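Local coordinates for protein tyrocidine synthetase 3 (Brevibacillus brevis, PDB 2JGP) that is a nonribosomal peptide synthetase whose peptidyl carrier and condensation domains take part in peptide-bond formation during biosynthesis of the antibiotic tyrocidine, at residues Leu334-Val339 with Leu500-Ser505; Ala342-Gln347 with Met492-Arg497. All coordinates share one frame; numbering follows the deposited sequence.

In the fold
Contacts 1 and 2 sample two places where helices 329-345 and 489-508 cross, with opposite progress along the chain: the first helix advances from 334-339 to 342-347 while its partner falls back from 500-505 to 492-497. Their centres lie about 10 Å apart, and they meet where Tyr337 CE1 approaches Phe495 CZ at 4.1 Å. The shortest CA-CA distance grows from 6.3 Å for Ala336-Ala503 in contact 1 to 8.6 Å for Tyr344-Phe495 in contact 2, matching a change from small aliphatic groups to aromatic rings. Neither contact includes the sodium ligands Gln396 and Asp400, although helix 387-403, which carries both, packs against Leu334 and Ala335. Both belong to the condensation domain's framework.

Contact 1: Leu334-Val339 with Leu500-Ser505; sequences LAAYNV and LTIAAS
Ile502 packs against Ala336 and Val339, one helical turn apart, and these three buried residues make all the close contacts between 334-339 and 500-505, joining helices 329-345 and 489-508 of the condensation domain. The aliphatic part centres on the CG2 branch of Ile502, set anti to the backbone N. This methyl lies 4.4 Å from Ala336 CB and 4.1 Å from Val339 CG1, while Ile502 CD1 approaches Val339 CG2 at 4.0 Å. Val339 and Ile502 run past each other in opposite directions, overlapping along their flanks. A nearly eclipsed Val339 (chi1 18°) turns both methyls to Ile502. Ala336 O also lies against Ile502 CG2, at 4.2 Å, a van der Waals approach.

Between the segments there are no hydrogen bonds; Asn338 and Ser505 bond within their own helices. Asn338 ND2 donates to Leu334 O at 2.8 Å and 176°, from above the carbonyl plane; Asn338 N reaches that oxygen from the opposite face. Ser505 OG and N grip Thr501 O similarly.

Ile517 touches Val339, Met519 touches Ile502, and helix 387-403 and strand 350-356 back 334-339 elsewhere. With methyls doing nearly all the touching, the pairing rests on shape and burial rather than directional bonds.

Contact 2: Ala342-Gln347 with Met492-Arg497; sequences AKYAGQ and MERFSR
Tyr344 and Phe495 form a T-shaped (edge-to-face) pair in which phenylalanine supplies the edge and tyrosine the face. The ring planes stand at 77° and the centroids are 5.0 Å apart. Phe495 CD1 sits over the centre of the Tyr344 ring, 3.6 Å above its plane, and is within about 4.1 Å of all six ring carbons; its closest approach is to CZ, at 3.7 Å. The neighbouring Phe495 CE1 leans toward the CG and CD1 end of the tyrosine.

The phenol reaches past the phenylalanine ring to the backbone of the other helix: Tyr344 OH lies 3.4 Å from Phe495 CA, and 4.1 Å from Arg494 CG, the aliphatic start of the arginine. These are packing contacts. The guanidinium of Arg494 finds its charged partner within its own helix, where NH2 forms a salt bridge with Glu490 OE2.

With CG anti to the backbone N (chi1 -177°), the Phe495 ring extends from its helix so that CD1 comes over the Tyr344 face; Tyr344 itself is off a staggered position (chi1 -93°). Beyond the tyrosine the helix ends at Ala345, Gly346 follows with positive phi, and Gln347 N bonds back to Ala342 O at 3.2 Å. The Gln347 side-chain amide is held by Val286 O and Asn288 N, while Lys343 NZ donates to Leu514 O and Ile517 O. On the partner helix, Ser496 OG donates to Met492 O at 2.9 Å, adding a second bond to the carbonyl already used by Ser496 N.

Phe495 also packs on Leu340 and Leu341, and Tyr344 is touched by Leu289. The two helices lie beside each other on one four-stranded sheet: Met492 and Ser496 set helix 489-508 over strands 303-309 and 476-483, while helix 329-345 reaches strands 430-435 and 465-471 through Tyr337.

Contact 1: Leu334-Val339 with Leu500-Ser505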
ATOM      1  N   LEU A 334      14.076   2.894   3.966  1.00 55.52           N
ATOM      2  CA  LEU A 334      13.507   2.173   5.104  1.00 55.74           C
ATOM      3  C   LEU A 334      14.600   1.805   6.095  1.00 55.69           C
ATOM      4  O   LEU A 334      14.414   1.912   7.310  1.00 55.73           O
ATOM      5  CB  LEU A 334      12.767   0.909   4.647  1.00 56.12           C
ATOM      6  CG  LEU A 334      12.182   0.020   5.754  1.00 56.47           C
ATOM      7  CD1 LEU A 334      11.210   0.808   6.654  1.00 57.15           C
ATOM      8  CD2 LEU A 334      11.505  -1.196   5.133  1.00 57.06           C
ATOM      9  N   ALA A 335      15.737   1.356   5.569  1.00 55.88           N
ATOM     10  CA  ALA A 335      16.890   1.035   6.392  1.00 55.91           C
ATOM     11  C   ALA A 335      17.358   2.270   7.165  1.00 55.96           C
ATOM     12  O   ALA A 335      17.568   2.204   8.372  1.00 56.60           O
ATOM     13  CB  ALA A 335      18.022   0.479   5.521  1.00 55.59           C
ATOM     14  N   ALA A 336      17.506   3.396   6.466  1.00 56.05           N
ATOM     15  CA  ALA A 336      17.916   4.657   7.093  1.00 56.35           C
ATOM     16  C   ALA A 336      16.892   5.117   8.132  1.00 56.37           C
ATOM     17  O   ALA A 336      17.245   5.671   9.172  1.00 56.83           O
ATOM     18  CB  ALA A 336      18.114   5.746   6.034  1.00 56.14           C
ATOM     19  N   TYR A 337      15.619   4.879   7.843  1.00 56.69           N
ATOM     20  CA  TYR A 337      14.563   5.249   8.769  1.00 56.69           C
ATOM     21  C   TYR A 337      14.665   4.417  10.049  1.00 56.72           C
ATOM     22  O   TYR A 337      14.552   4.959  11.150  1.00 57.23           O
ATOM     23  CB  TYR A 337      13.194   5.109   8.100  1.00 56.97           C
ATOM     24  CG  TYR A 337      12.046   5.566   8.964  1.00 56.77           C
ATOM     25  CD1 TYR A 337      11.996   6.867   9.454  1.00 56.99           C
ATOM     26  CD2 TYR A 337      11.003   4.702   9.281  1.00 57.19           C
ATOM     27  CE1 TYR A 337      10.938   7.292  10.253  1.00 56.96           C
ATOM     28  CE2 TYR A 337       9.943   5.121  10.080  1.00 57.40           C
ATOM     29  CZ  TYR A 337       9.916   6.417  10.555  1.00 57.04           C
ATOM     30  OH  TYR A 337       8.873   6.839  11.351  1.00 58.15           O
ATOM     31  N   ASN A 338      14.915   3.117   9.914  1.00 56.60           N
ATOM     32  CA  ASN A 338      15.135   2.262  11.087  1.00 56.84           C
ATOM     33  C   ASN A 338      16.295   2.706  11.990  1.00 56.94           C
ATOM     34  O   ASN A 338      16.188   2.640  13.220  1.00 56.70           O
ATOM     35  CB  ASN A 338      15.341   0.803  10.683  1.00 56.74           C
ATOM     36  CG  ASN A 338      14.039   0.060  10.518  1.00 56.49           C
ATOM     37  OD1 ASN A 338      13.614  -0.668  11.417  1.00 56.95           O
ATOM     38  ND2 ASN A 338      13.398   0.238   9.374  1.00 55.07           N
ATOM     39  N   VAL A 339      17.403   3.145  11.396  1.00 57.31           N
ATOM     40  CA  VAL A 339      18.526   3.648  12.208  1.00 57.77           C
ATOM     41  C   VAL A 339      18.180   4.990  12.881  1.00 57.70           C
ATOM     42  O   VAL A 339      18.579   5.233  14.020  1.00 57.79           O
ATOM     43  CB  VAL A 339      19.899   3.689  11.452  1.00 58.19           C
ATOM     44  CG1 VAL A 339      19.742   3.634   9.943  1.00 59.39           C
ATOM     45  CG2 VAL A 339      20.755   4.888  11.888  1.00 57.72           C
ATOM     46  N   LEU A 500      18.310  13.134   7.176  1.00 57.08           N
ATOM     47  CA  LEU A 500      19.168  13.545   6.068  1.00 56.85           C
ATOM     48  C   LEU A 500      20.646  13.430   6.417  1.00 56.83           C
ATOM     49  O   LEU A 500      21.457  13.133   5.547  1.00 56.15           O
ATOM     50  CB  LEU A 500      18.852  14.975   5.626  1.00 56.93           C
ATOM     51  CG  LEU A 500      17.442  15.214   5.086  1.00 56.90           C
ATOM     52  CD1 LEU A 500      17.259  16.689   4.746  1.00 56.27           C
ATOM     53  CD2 LEU A 500      17.163  14.328   3.880  1.00 56.61           C
ATOM     54  N   THR A 501      20.999  13.679   7.679  1.00 56.81           N
ATOM     55  CA  THR A 501      22.377  13.487   8.121  1.00 57.18           C
ATOM     56  C   THR A 501      22.743  11.995   8.077  1.00 57.03           C
ATOM     57  O   THR A 501      23.812  11.631   7.594  1.00 56.68           O
ATOM     58  CB  THR A 501      22.644  14.091   9.525  1.00 57.46           C
ATOM     59  OG1 THR A 501      21.797  13.472  10.498  1.00 60.43           O
ATOM     60  CG2 THR A 501      22.374  15.587   9.529  1.00 56.09           C
ATOM     61  N   ILE A 502      21.843  11.134   8.551  1.00 56.73           N
ATOM     62  CA  ILE A 502      22.077   9.693   8.490  1.00 56.58           C
ATOM     63  C   ILE A 502      22.235   9.260   7.028  1.00 56.36           C
ATOM     64  O   ILE A 502      23.158   8.515   6.688  1.00 56.19           O
ATOM     65  CB  ILE A 502      20.942   8.895   9.180  1.00 56.79           C
ATOM     66  CG1 ILE A 502      21.009   9.084  10.697  1.00 56.83           C
ATOM     67  CG2 ILE A 502      21.044   7.406   8.837  1.00 56.82           C
ATOM     68  CD1 ILE A 502      19.733   8.690  11.423  1.00 57.90           C
ATOM     69  N   ALA A 503      21.344   9.753   6.172  1.00 56.00           N
ATOM     70  CA  ALA A 503      21.361   9.431   4.749  1.00 56.03           C
ATOM     71  C   ALA A 503      22.680   9.832   4.089  1.00 55.95           C
ATOM     72  O   ALA A 503      23.257   9.062   3.325  1.00 56.18           O
ATOM     73  CB  ALA A 503      20.183  10.103   4.040  1.00 55.65           C
ATOM     74  N   ALA A 504      23.154  11.035   4.395  1.00 56.09           N
ATOM     75  CA  ALA A 504      24.417  11.537   3.844  1.00 56.16           C
ATOM     76  C   ALA A 504      25.596  10.659   4.269  1.00 56.51           C
ATOM     77  O   ALA A 504      26.455  10.316   3.450  1.00 56.44           O
ATOM     78  CB  ALA A 504      24.642  12.984   4.277  1.00 56.20           C
ATOM     79  N   SER A 505      25.610  10.281   5.543  1.00 57.07           N
ATOM     80  CA  SER A 505      26.691   9.477   6.117  1.00 57.54           C
ATOM     81  C   SER A 505      26.784   8.077   5.509  1.00 57.41           C
ATOM     82  O   SER A 505      27.880   7.589   5.227  1.00 57.13           O
ATOM     83  CB  SER A 505      26.495   9.351   7.628  1.00 57.63           C
ATOM     84  OG  SER A 505      26.390  10.628   8.227  1.00 60.05           O
TER

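Contact 2: Ala342-Gln347 with Met492-Arg497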
ATOM      1  N   ALA A 342      16.031   4.000  15.777  1.00 56.91           N
ATOM      2  CA  ALA A 342      16.902   3.317  16.736  1.00 57.27           C
ATOM      3  C   ALA A 342      17.685   4.306  17.600  1.00 57.50           C
ATOM      4  O   ALA A 342      17.844   4.101  18.806  1.00 57.78           O
ATOM      5  CB  ALA A 342      17.860   2.381  16.007  1.00 57.24           C
ATOM      6  N   LYS A 343      18.166   5.379  16.980  1.00 57.77           N
ATOM      7  CA  LYS A 343      18.947   6.389  17.693  1.00 58.14           C
ATOM      8  C   LYS A 343      18.068   7.265  18.591  1.00 57.84           C
ATOM      9  O   LYS A 343      18.437   7.556  19.730  1.00 58.25           O
ATOM     10  CB  LYS A 343      19.757   7.237  16.709  1.00 58.23           C
ATOM     11  CG  LYS A 343      20.958   6.487  16.142  1.00 59.67           C
ATOM     12  CD  LYS A 343      21.811   7.353  15.231  1.00 60.57           C
ATOM     13  CE  LYS A 343      22.946   6.544  14.628  1.00 61.61           C
ATOM     14  NZ  LYS A 343      23.887   6.051  15.672  1.00 62.58           N
ATOM     15  N   TYR A 344      16.905   7.670  18.088  1.00 57.84           N
ATOM     16  CA  TYR A 344      15.949   8.435  18.895  1.00 57.59           C
ATOM     17  C   TYR A 344      15.408   7.617  20.061  1.00 57.44           C
ATOM     18  O   TYR A 344      15.343   8.104  21.190  1.00 57.21           O
ATOM     19  CB  TYR A 344      14.792   8.961  18.028  1.00 57.80           C
ATOM     20  CG  TYR A 344      15.045  10.354  17.520  1.00 57.73           C
ATOM     21  CD1 TYR A 344      15.933  10.580  16.483  1.00 57.82           C
ATOM     22  CD2 TYR A 344      14.433  11.454  18.114  1.00 58.95           C
ATOM     23  CE1 TYR A 344      16.191  11.860  16.024  1.00 58.65           C
ATOM     24  CE2 TYR A 344      14.684  12.740  17.672  1.00 58.99           C
ATOM     25  CZ  TYR A 344      15.566  12.939  16.626  1.00 59.02           C
ATOM     26  OH  TYR A 344      15.816  14.220  16.181  1.00 58.53           O
ATOM     27  N   ALA A 345      15.048   6.366  19.788  1.00 57.12           N
ATOM     28  CA  ALA A 345      14.394   5.516  20.774  1.00 57.25           C
ATOM     29  C   ALA A 345      15.365   4.804  21.719  1.00 57.15           C
ATOM     30  O   ALA A 345      14.952   4.320  22.767  1.00 57.19           O
ATOM     31  CB  ALA A 345      13.518   4.491  20.069  1.00 57.03           C
ATOM     32  N   GLY A 346      16.640   4.724  21.339  1.00 57.28           N
ATOM     33  CA  GLY A 346      17.626   3.947  22.093  1.00 57.25           C
ATOM     34  C   GLY A 346      17.281   2.468  22.106  1.00 57.40           C
ATOM     35  O   GLY A 346      17.420   1.800  23.136  1.00 57.82           O
ATOM     36  N   GLN A 347      16.821   1.967  20.960  1.00 57.53           N
ATOM     37  CA  GLN A 347      16.392   0.574  20.808  1.00 57.41           C
ATOM     38  C   GLN A 347      17.044  -0.045  19.577  1.00 57.25           C
ATOM     39  O   GLN A 347      17.427   0.666  18.647  1.00 57.38           O
ATOM     40  CB  GLN A 347      14.870   0.505  20.672  1.00 57.38           C
ATOM     41  CG  GLN A 347      14.115   0.850  21.940  1.00 57.86           C
ATOM     42  CD  GLN A 347      12.618   0.826  21.747  1.00 58.39           C
ATOM     43  OE1 GLN A 347      12.097   1.411  20.797  1.00 60.60           O
ATOM     44  NE2 GLN A 347      11.913   0.153  22.648  1.00 58.81           N
ATOM     45  N   MET A 492      10.257  17.811  15.252  1.00 57.53           N
ATOM     46  CA  MET A 492      10.036  17.044  14.029  1.00 58.01           C
ATOM     47  C   MET A 492      10.860  17.574  12.858  1.00 58.16           C
ATOM     48  O   MET A 492      11.327  16.796  12.027  1.00 57.66           O
ATOM     49  CB  MET A 492       8.546  17.011  13.689  1.00 58.19           C
ATOM     50  CG  MET A 492       7.737  16.164  14.659  1.00 59.14           C
ATOM     51  SD  MET A 492       8.019  14.398  14.420  1.00 63.37           S
ATOM     52  CE  MET A 492       9.248  14.047  15.674  1.00 63.03           C
ATOM     53  N   GLU A 493      11.042  18.890  12.789  1.00 58.48           N
ATOM     54  CA  GLU A 493      11.975  19.463  11.811  1.00 58.88           C
ATOM     55  C   GLU A 493      13.406  18.981  12.072  1.00 58.81           C
ATOM     56  O   GLU A 493      14.140  18.697  11.134  1.00 58.89           O
ATOM     57  CB  GLU A 493      11.892  20.993  11.795  1.00 59.21           C
ATOM     58  CG  GLU A 493      10.603  21.514  11.148  1.00 60.39           C
ATOM     59  CD  GLU A 493      10.451  23.025  11.212  1.00 62.22           C
ATOM     60  OE1 GLU A 493      11.254  23.696  11.899  1.00 63.61           O
ATOM     61  OE2 GLU A 493       9.512  23.546  10.575  1.00 64.26           O
ATOM     62  N   ARG A 494      13.785  18.859  13.342  1.00 58.76           N
ATOM     63  CA  ARG A 494      15.104  18.337  13.711  1.00 58.89           C
ATOM     64  C   ARG A 494      15.226  16.840  13.405  1.00 58.62           C
ATOM     65  O   ARG A 494      16.275  16.382  12.946  1.00 58.35           O
ATOM     66  CB  ARG A 494      15.390  18.595  15.196  1.00 58.94           C
ATOM     67  CG  ARG A 494      16.780  18.166  15.649  1.00 60.25           C
ATOM     68  CD  ARG A 494      17.033  18.483  17.121  1.00 61.89           C
ATOM     69  NE  ARG A 494      17.004  19.926  17.381  1.00 63.25           N
ATOM     70  CZ  ARG A 494      16.023  20.589  17.992  1.00 65.16           C
ATOM     71  NH1 ARG A 494      14.939  19.967  18.450  1.00 66.36           N
ATOM     72  NH2 ARG A 494      16.132  21.903  18.154  1.00 65.41           N
ATOM     73  N   PHE A 495      14.152  16.100  13.686  1.00 58.31           N
ATOM     74  CA  PHE A 495      14.020  14.676  13.358  1.00 58.32           C
ATOM     75  C   PHE A 495      14.284  14.438  11.874  1.00 58.26           C
ATOM     76  O   PHE A 495      15.007  13.515  11.504  1.00 58.34           O
ATOM     77  CB  PHE A 495      12.597  14.228  13.736  1.00 58.13           C
ATOM     78  CG  PHE A 495      12.306  12.761  13.521  1.00 57.68           C
ATOM     79  CD1 PHE A 495      12.781  11.803  14.406  1.00 57.81           C
ATOM     80  CD2 PHE A 495      11.490  12.350  12.470  1.00 58.31           C
ATOM     81  CE1 PHE A 495      12.478  10.455  14.229  1.00 58.32           C
ATOM     82  CE2 PHE A 495      11.179  11.008  12.283  1.00 58.17           C
ATOM     83  CZ  PHE A 495      11.671  10.058  13.170  1.00 59.00           C
ATOM     84  N   SER A 496      13.699  15.290  11.035  1.00 58.51           N
ATOM     85  CA  SER A 496      13.859  15.200   9.581  1.00 58.63           C
ATOM     86  C   SER A 496      15.291  15.500   9.126  1.00 58.56           C
ATOM     87  O   SER A 496      15.834  14.784   8.287  1.00 58.11           O
ATOM     88  CB  SER A 496      12.886  16.151   8.884  1.00 58.61           C
ATOM     89  OG  SER A 496      11.548  15.880   9.271  1.00 60.13           O
ATOM     90  N   ARG A 497      15.891  16.558   9.675  1.00 58.76           N
ATOM     91  CA  ARG A 497      17.289  16.896   9.392  1.00 58.63           C
ATOM     92  C   ARG A 497      18.215  15.750   9.788  1.00 58.54           C
ATOM     93  O   ARG A 497      19.188  15.471   9.094  1.00 57.92           O
ATOM     94  CB  ARG A 497      17.720  18.171  10.134  1.00 59.14           C
ATOM     95  CG  ARG A 497      17.006  19.446   9.691  1.00 59.58           C
ATOM     96  CD  ARG A 497      17.734  20.707  10.167  1.00 61.00           C
ATOM     97  NE  ARG A 497      17.754  20.839  11.628  1.00 61.52           N
ATOM     98  CZ  ARG A 497      16.764  21.342  12.368  1.00 62.38           C
ATOM     99  NH1 ARG A 497      15.636  21.776  11.809  1.00 62.11           N
ATOM    100  NH2 ARG A 497      16.901  21.408  13.690  1.00 62.41           N
TER